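Local coordinates for protein F1 (Vaccinia virus ankara, PDB 4D2M) that probably blocks apoptosis of the infected cell as a viral Bcl-2-like protein that binds the BH3 segment of pro-apoptotic Bim, at residues Y50-T53 and E54-V58. The protein carries 1 engineered substitution. Sequence-based numbering, arbitrary orientation.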
ATOM      1  N   TYR A  50      11.378   2.792 -18.505  1.00 84.35           N
ATOM      2  CA  TYR A  50      11.682   2.361 -17.145  1.00 82.65           C
ATOM      3  C   TYR A  50      13.032   1.652 -17.082  1.00 75.13           C
ATOM      4  O   TYR A  50      13.634   1.545 -16.013  1.00 75.98           O
ATOM      5  CB  TYR A  50      10.581   1.437 -16.617  1.00 85.84           C
ATOM      6  CG  TYR A  50       9.343   2.164 -16.141  1.00 87.44           C
ATOM      7  CD1 TYR A  50       8.443   2.712 -17.045  1.00 88.17           C
ATOM      8  CD2 TYR A  50       9.072   2.294 -14.786  1.00 87.51           C
ATOM      9  CE1 TYR A  50       7.311   3.376 -16.612  1.00 88.36           C
ATOM     10  CE2 TYR A  50       7.942   2.953 -14.343  1.00 87.09           C
ATOM     11  CZ  TYR A  50       7.065   3.492 -15.259  1.00 86.66           C
ATOM     12  OH  TYR A  50       5.938   4.150 -14.822  1.00 85.60           O
ATOM     13  N   LEU A  51      13.495   1.170 -18.233  1.00 63.97           N
ATOM     14  CA  LEU A  51      14.763   0.452 -18.328  1.00 53.98           C
ATOM     15  C   LEU A  51      15.842   1.330 -18.957  1.00 55.39           C
ATOM     16  O   LEU A  51      16.287   1.071 -20.075  1.00 60.31           O
ATOM     17  CB  LEU A  51      14.587  -0.828 -19.150  1.00 51.55           C
ATOM     18  CG  LEU A  51      13.564  -1.844 -18.636  1.00 49.57           C
ATOM     19  CD1 LEU A  51      13.389  -2.967 -19.644  1.00 51.90           C
ATOM     20  CD2 LEU A  51      13.984  -2.402 -17.290  1.00 49.14           C
ATOM     21  N   SER A  52      16.262   2.363 -18.233  1.00 51.84           N
ATOM     22  CA  SER A  52      17.212   3.339 -18.766  1.00 56.06           C
ATOM     23  C   SER A  52      18.663   2.952 -18.486  1.00 53.71           C
ATOM     24  O   SER A  52      19.504   2.986 -19.385  1.00 57.23           O
ATOM     25  CB  SER A  52      16.926   4.724 -18.183  1.00 59.43           C
ATOM     26  OG  SER A  52      15.652   5.191 -18.588  1.00 61.49           O
ATOM     27  N   THR A  53      18.949   2.591 -17.239  1.00 46.24           N
ATOM     28  CA  THR A  53      20.299   2.219 -16.825  1.00 43.24           C
ATOM     29  C   THR A  53      20.416   0.712 -16.651  1.00 40.96           C
ATOM     30  O   THR A  53      19.410   0.004 -16.635  1.00 39.29           O
ATOM     31  CB  THR A  53      20.686   2.888 -15.496  1.00 40.76           C
ATOM     32  OG1 THR A  53      19.833   2.403 -14.453  1.00 38.75           O
ATOM     33  CG2 THR A  53      20.563   4.401 -15.593  1.00 45.43           C
ATOM     34  N   GLU A  54      21.647   0.229 -16.514  1.00 40.72           N
ATOM     35  CA  GLU A  54      21.891  -1.178 -16.216  1.00 39.57           C
ATOM     36  C   GLU A  54      21.222  -1.566 -14.901  1.00 39.16           C
ATOM     37  O   GLU A  54      20.718  -2.679 -14.752  1.00 35.41           O
ATOM     38  CB  GLU A  54      23.391  -1.462 -16.139  1.00 43.22           C
ATOM     39  CG  GLU A  54      24.110  -1.421 -17.477  1.00 54.05           C
ATOM     40  CD  GLU A  54      23.791  -2.618 -18.355  1.00 60.32           C
ATOM     41  OE1 GLU A  54      23.007  -3.489 -17.922  1.00 55.96           O
ATOM     42  OE2 GLU A  54      24.329  -2.687 -19.480  1.00 67.84           O
ATOM     43  N   ARG A  55      21.223  -0.636 -13.950  1.00 43.20           N
ATOM     44  CA  ARG A  55      20.604  -0.870 -12.650  1.00 37.89           C
ATOM     45  C   ARG A  55      19.111  -1.138 -12.804  1.00 34.02           C
ATOM     46  O   ARG A  55      18.577  -2.063 -12.196  1.00 34.05           O
ATOM     47  CB  ARG A  55      20.838   0.323 -11.721  1.00 39.67           C
ATOM     48  CG  ARG A  55      20.225   0.151 -10.335  1.00 44.34           C
ATOM     49  CD  ARG A  55      20.844   1.098  -9.318  1.00 49.38           C
ATOM     50  NE  ARG A  55      20.452   0.764  -7.947  1.00 49.78           N
ATOM     51  CZ  ARG A  55      19.447   1.328  -7.279  1.00 47.84           C
ATOM     52  NH1 ARG A  55      18.703   2.278  -7.836  1.00 46.33           N
ATOM     53  NH2 ARG A  55      19.184   0.941  -6.038  1.00 45.32           N
ATOM     54  N   ASP A  56      18.445  -0.332 -13.625  1.00 37.36           N
ATOM     55  CA  ASP A  56      17.020  -0.512 -13.883  1.00 41.71           C
ATOM     56  C   ASP A  56      16.741  -1.895 -14.465  1.00 41.15           C
ATOM     57  O   ASP A  56      15.752  -2.538 -14.111  1.00 37.23           O
ATOM     58  CB  ASP A  56      16.503   0.566 -14.837  1.00 49.03           C
ATOM     59  CG  ASP A  56      16.494   1.950 -14.212  1.00 51.57           C
ATOM     60  OD1 ASP A  56      16.303   2.052 -12.983  1.00 48.55           O
ATOM     61  OD2 ASP A  56      16.675   2.938 -14.957  1.00 54.29           O
ATOM     62  N   HIS A  57      17.617  -2.345 -15.359  1.00 41.07           N
ATOM     63  CA  HIS A  57      17.479  -3.665 -15.967  1.00 36.73           C
ATOM     64  C   HIS A  57      17.627  -4.771 -14.927  1.00 35.32           C
ATOM     65  O   HIS A  57      16.806  -5.685 -14.859  1.00 36.24           O
ATOM     66  CB  HIS A  57      18.513  -3.864 -17.076  1.00 37.39           C
ATOM     67  CG  HIS A  57      18.152  -3.204 -18.369  1.00 41.13           C
ATOM     68  ND1 HIS A  57      17.366  -3.815 -19.323  1.00 42.26           N
ATOM     69  CD2 HIS A  57      18.483  -1.992 -18.875  1.00 42.19           C
ATOM     70  CE1 HIS A  57      17.224  -3.006 -20.357  1.00 44.08           C
ATOM     71  NE2 HIS A  57      17.891  -1.893 -20.110  1.00 42.75           N
ATOM     72  N   VAL A  58      18.680  -4.689 -14.121  1.00 32.34           N
ATOM     73  CA  VAL A  58      18.961  -5.728 -13.143  1.00 32.02           C
ATOM     74  C   VAL A  58      17.857  -5.724 -12.096  1.00 31.66           C
ATOM     75  O   VAL A  58      17.357  -6.780 -11.712  1.00 33.12           O
ATOM     76  CB  VAL A  58      20.350  -5.532 -12.488  1.00 33.36           C
ATOM     77  CG1 VAL A  58      20.616  -6.602 -11.405  1.00 33.41           C
ATOM     78  CG2 VAL A  58      21.445  -5.522 -13.578  1.00 35.49           C
TER
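Thr53, the N-cap of helix 54-77, closes a capping box with Asp56. From Asp56, CB leads toward the loop and lies 3.3 Å from Tyr50 O. CG, set beside the backbone N by a chi1 of -68°, lies 3.4 Å from both Thr53 OG1 and Tyr50 O and directs the carboxylate toward the loop amides. OD1 stays farther off, 3.8 Å from Thr53 OG1. OD2 accepts from Thr53 N at 3.2 Å, almost straight at 169°, the donor coming from above the carboxylate plane; Ser52 N and the Thr53 hydroxyl add weak bonds to the same oxygen. The short aspartate suits this place, because its acceptor reaches these amides and its negative charge would interact favourably with the positive end of the helix dipole. In return, threonine's short beta-hydroxyl accepts from Asp56 N at 3.2 Å, while Thr53 O receives His57 N. The flat His57 ring offers a face to aliphatic Leu51, whose CB stands 3.8 Å from the ring centroid in a CH-pi contact. Lying far from the chain's centre, this helix start meets a second subunit, whose Thr82 hydrogen-bonds His57 ND1, whose Lys81 forms a salt bridge and Tyr85 a hydrogen bond with the Glu54 carboxylate, and whose Pro79, beside its helix 80-99, packs on Leu51.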